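Catalase (Bacillus pumilus, PDB 4QOQ) catalyses the breakdown of hydrogen peroxide to water and oxygen as a haem catalase, here crystallised as a tetramer with guaiacol bound. Local coordinates at residues T107-R112 with E185-N190. Residues are numbered along the deposited sequence; the frame is centred on the assembly and turned at random.
With JZ3 (Guaiacol), chain G.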
loop_
_atom_site.group_PDB
_atom_site.type_symbol
_atom_site.label_atom_id
_atom_site.label_comp_id
_atom_site.label_asym_id
_atom_site.label_seq_id
_atom_site.Cartn_x
_atom_site.Cartn_y
_atom_site.Cartn_z
ATOM N N THR A 107 19.956 12.146 -22.351
ATOM C CA THR A 107 20.706 12.031 -23.612
ATOM C C THR A 107 20.558 10.671 -24.304
ATOM O O THR A 107 21.246 10.385 -25.279
ATOM C CB THR A 107 22.201 12.254 -23.240
ATOM O OG1 THR A 107 22.454 11.495 -22.072
ATOM C CG2 THR A 107 22.514 13.728 -22.974
ATOM N N LEU A 108 19.702 9.781 -23.773
ATOM C CA LEU A 108 19.462 8.471 -24.345
ATOM C C LEU A 108 18.502 8.519 -25.516
ATOM O O LEU A 108 17.657 9.409 -25.593
ATOM C CB LEU A 108 18.897 7.532 -23.274
ATOM C CG LEU A 108 19.704 7.420 -21.956
ATOM C CD1 LEU A 108 19.147 6.303 -21.068
ATOM C CD2 LEU A 108 21.153 7.085 -22.259
ATOM N N ARG A 109 18.610 7.567 -26.414
ATOM C CA ARG A 109 17.642 7.441 -27.491
ATOM C C ARG A 109 16.284 6.909 -26.945
ATOM O O ARG A 109 16.271 5.946 -26.206
ATOM C CB ARG A 109 18.185 6.480 -28.548
ATOM C CG ARG A 109 17.292 6.293 -29.774
ATOM C CD ARG A 109 17.894 5.475 -30.923
ATOM N NE ARG A 109 19.239 5.990 -31.253
ATOM C CZ ARG A 109 19.495 7.110 -31.927
ATOM N NH1 ARG A 109 18.554 7.806 -32.546
ATOM N NH2 ARG A 109 20.735 7.484 -32.074
ATOM N N ASP A 110 15.164 7.523 -27.350
ATOM C CA ASP A 110 13.842 7.157 -26.861
ATOM C C ASP A 110 12.896 8.123 -27.526
ATOM O O ASP A 110 13.253 9.276 -27.732
ATOM C CB ASP A 110 13.753 7.376 -25.297
ATOM C CG ASP A 110 13.562 6.085 -24.474
ATOM O OD1 ASP A 110 13.337 4.977 -25.048
ATOM O OD2 ASP A 110 13.708 6.157 -23.176
ATOM N N PRO A 111 11.624 7.711 -27.666
ATOM C CA PRO A 111 10.582 8.753 -27.796
ATOM C C PRO A 111 10.630 9.646 -26.571
ATOM O O PRO A 111 11.165 9.238 -25.530
ATOM C CB PRO A 111 9.274 7.956 -27.899
ATOM C CG PRO A 111 9.722 6.576 -28.268
ATOM C CD PRO A 111 11.020 6.371 -27.589
ATOM N N ARG A 112 10.072 10.846 -26.692
ATOM C CA ARG A 112 9.909 11.714 -25.560
ATOM C C ARG A 112 8.402 11.856 -25.368
ATOM O O ARG A 112 7.651 12.121 -26.324
ATOM C CB ARG A 112 10.533 13.084 -25.821
ATOM C CG ARG A 112 11.920 13.277 -25.185
ATOM C CD ARG A 112 12.920 12.257 -25.636
ATOM N NE ARG A 112 14.266 12.504 -25.130
ATOM C CZ ARG A 112 15.277 11.653 -25.324
ATOM N NH1 ARG A 112 15.105 10.515 -26.016
ATOM N NH2 ARG A 112 16.454 11.891 -24.787
ATOM N N GLU A 185 16.337 12.285 -34.605
ATOM C CA GLU A 185 15.182 12.709 -33.810
ATOM C C GLU A 185 14.936 11.746 -32.656
ATOM O O GLU A 185 14.111 12.091 -31.761
ATOM C CB GLU A 185 13.891 12.921 -34.669
ATOM C CG GLU A 185 12.881 13.867 -33.968
ATOM C CD GLU A 185 11.712 14.293 -34.804
ATOM O OE1 GLU A 185 11.767 14.129 -36.083
ATOM O OE2 GLU A 185 10.746 14.883 -34.226
ATOM N N GLY A 186 15.585 10.568 -32.656
ATOM C CA GLY A 186 15.519 9.691 -31.470
ATOM C C GLY A 186 16.191 10.310 -30.246
ATOM O O GLY A 186 15.953 9.843 -29.153
ATOM N N ILE A 187 16.962 11.399 -30.420
ATOM C CA ILE A 187 17.584 12.140 -29.292
ATOM C C ILE A 187 17.320 13.620 -29.538
ATOM O O ILE A 187 18.193 14.369 -30.034
ATOM C CB ILE A 187 19.080 11.892 -29.125
ATOM C CG1 ILE A 187 19.435 10.386 -29.261
ATOM C CG2 ILE A 187 19.516 12.476 -27.759
ATOM C CD1 ILE A 187 20.918 10.086 -29.089
ATOM N N PRO A 188 16.161 14.095 -29.135
ATOM C CA PRO A 188 15.991 15.551 -29.120
ATOM C C PRO A 188 17.015 16.304 -28.316
ATOM O O PRO A 188 17.501 15.811 -27.289
ATOM C CB PRO A 188 14.559 15.755 -28.526
ATOM C CG PRO A 188 13.883 14.413 -28.729
ATOM C CD PRO A 188 14.962 13.362 -28.651
ATOM N N ALA A 189 17.343 17.523 -28.742
ATOM C CA ALA A 189 18.329 18.322 -28.021
ATOM C C ALA A 189 17.912 18.695 -26.598
ATOM O O ALA A 189 18.782 18.798 -25.682
ATOM C CB ALA A 189 18.689 19.572 -28.779
ATOM N N ASN A 190 16.604 18.936 -26.446
ATOM C CA ASN A 190 15.997 19.206 -25.174
ATOM C C ASN A 190 14.486 19.102 -25.332
ATOM O O ASN A 190 13.995 18.749 -26.453
ATOM C CB ASN A 190 16.472 20.562 -24.655
ATOM C CG ASN A 190 16.193 21.660 -25.626
ATOM O OD1 ASN A 190 15.059 21.932 -25.964
ATOM N ND2 ASN A 190 17.256 22.285 -26.117
HETATM C CAA JZ3 G . 12.076 2.834 -26.792
HETATM O OAG JZ3 G . 13.331 3.446 -27.095
HETATM C CAI JZ3 G . 14.556 2.869 -27.383
HETATM C CAF JZ3 G . 14.858 2.476 -28.689
HETATM C CAD JZ3 G . 16.076 1.921 -29.044
HETATM C CAC JZ3 G . 17.060 1.751 -28.083
HETATM C CAE JZ3 G . 16.834 2.129 -26.761
HETATM C CAH JZ3 G . 15.610 2.686 -26.343
HETATM O OAB JZ3 G . 15.417 3.045 -25.020
HETATM O O HOH W 1 12.571 10.908 -29.947
#
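Asp110 and Gly186 supply the direct hydrogen bond between the two loops: Asp110 N donates to Gly186 O at 3.0 Å. Arg109 CA adds a CH...O contact to the same oxygen, and a water donates to both Asp110 O and Glu185 O, forming a second bridge.

Arg112 folds back over its own loop. Its chain bends at chi2 (58°), which brings the guanidinium end-on to Leu108 O, held by Arg112 NH1 (2.8 Å) and NH2 (2.9 Å), while NH1 also donates to Asp110 O. All three bonds lie close to the guanidinium plane, so the group is fixed in rotation; NH2 reaches Glu106 O as well. One face is thereby presented to Pro188, whose CD sits 3.5 Å above the plane, offset toward the rim.

Van der Waals packing centres on Ile187, whose aliphatic branches press on the backbone of 107-109 and the Arg109 guanidinium. Ile187 CG2 lies against Thr107 O (3.7 Å), whereas CG1 meets Arg109 CA. The side chain of Arg109 crosses that of Ile187 at about a right angle, with Ile187 CD1 over one guanidinium face, 4.0 Å from Arg109 NH2; Arg109 NH1 is hydrogen-bonded to Leu181 O.

On the far side, Asp110 OD1 accepts from guaiacol OAB (2.8 Å), and Gln159 NE2 is also hydrogen-bonded to this ligand, while Asp110 OD2 accepts from the backbone N of Val98 and of Ile99.

The buried contact ties a loop between strands 88-96 and 113-120 of the antiparallel beta-barrel of the haem catalase fold to the loop following helix 175-181. The Arg112 side chain is about 8 Å from a bound haem, helix 229-238 packs on Thr107 and Ile187, and Leu108 touches Phe240 of a neighbouring subunit.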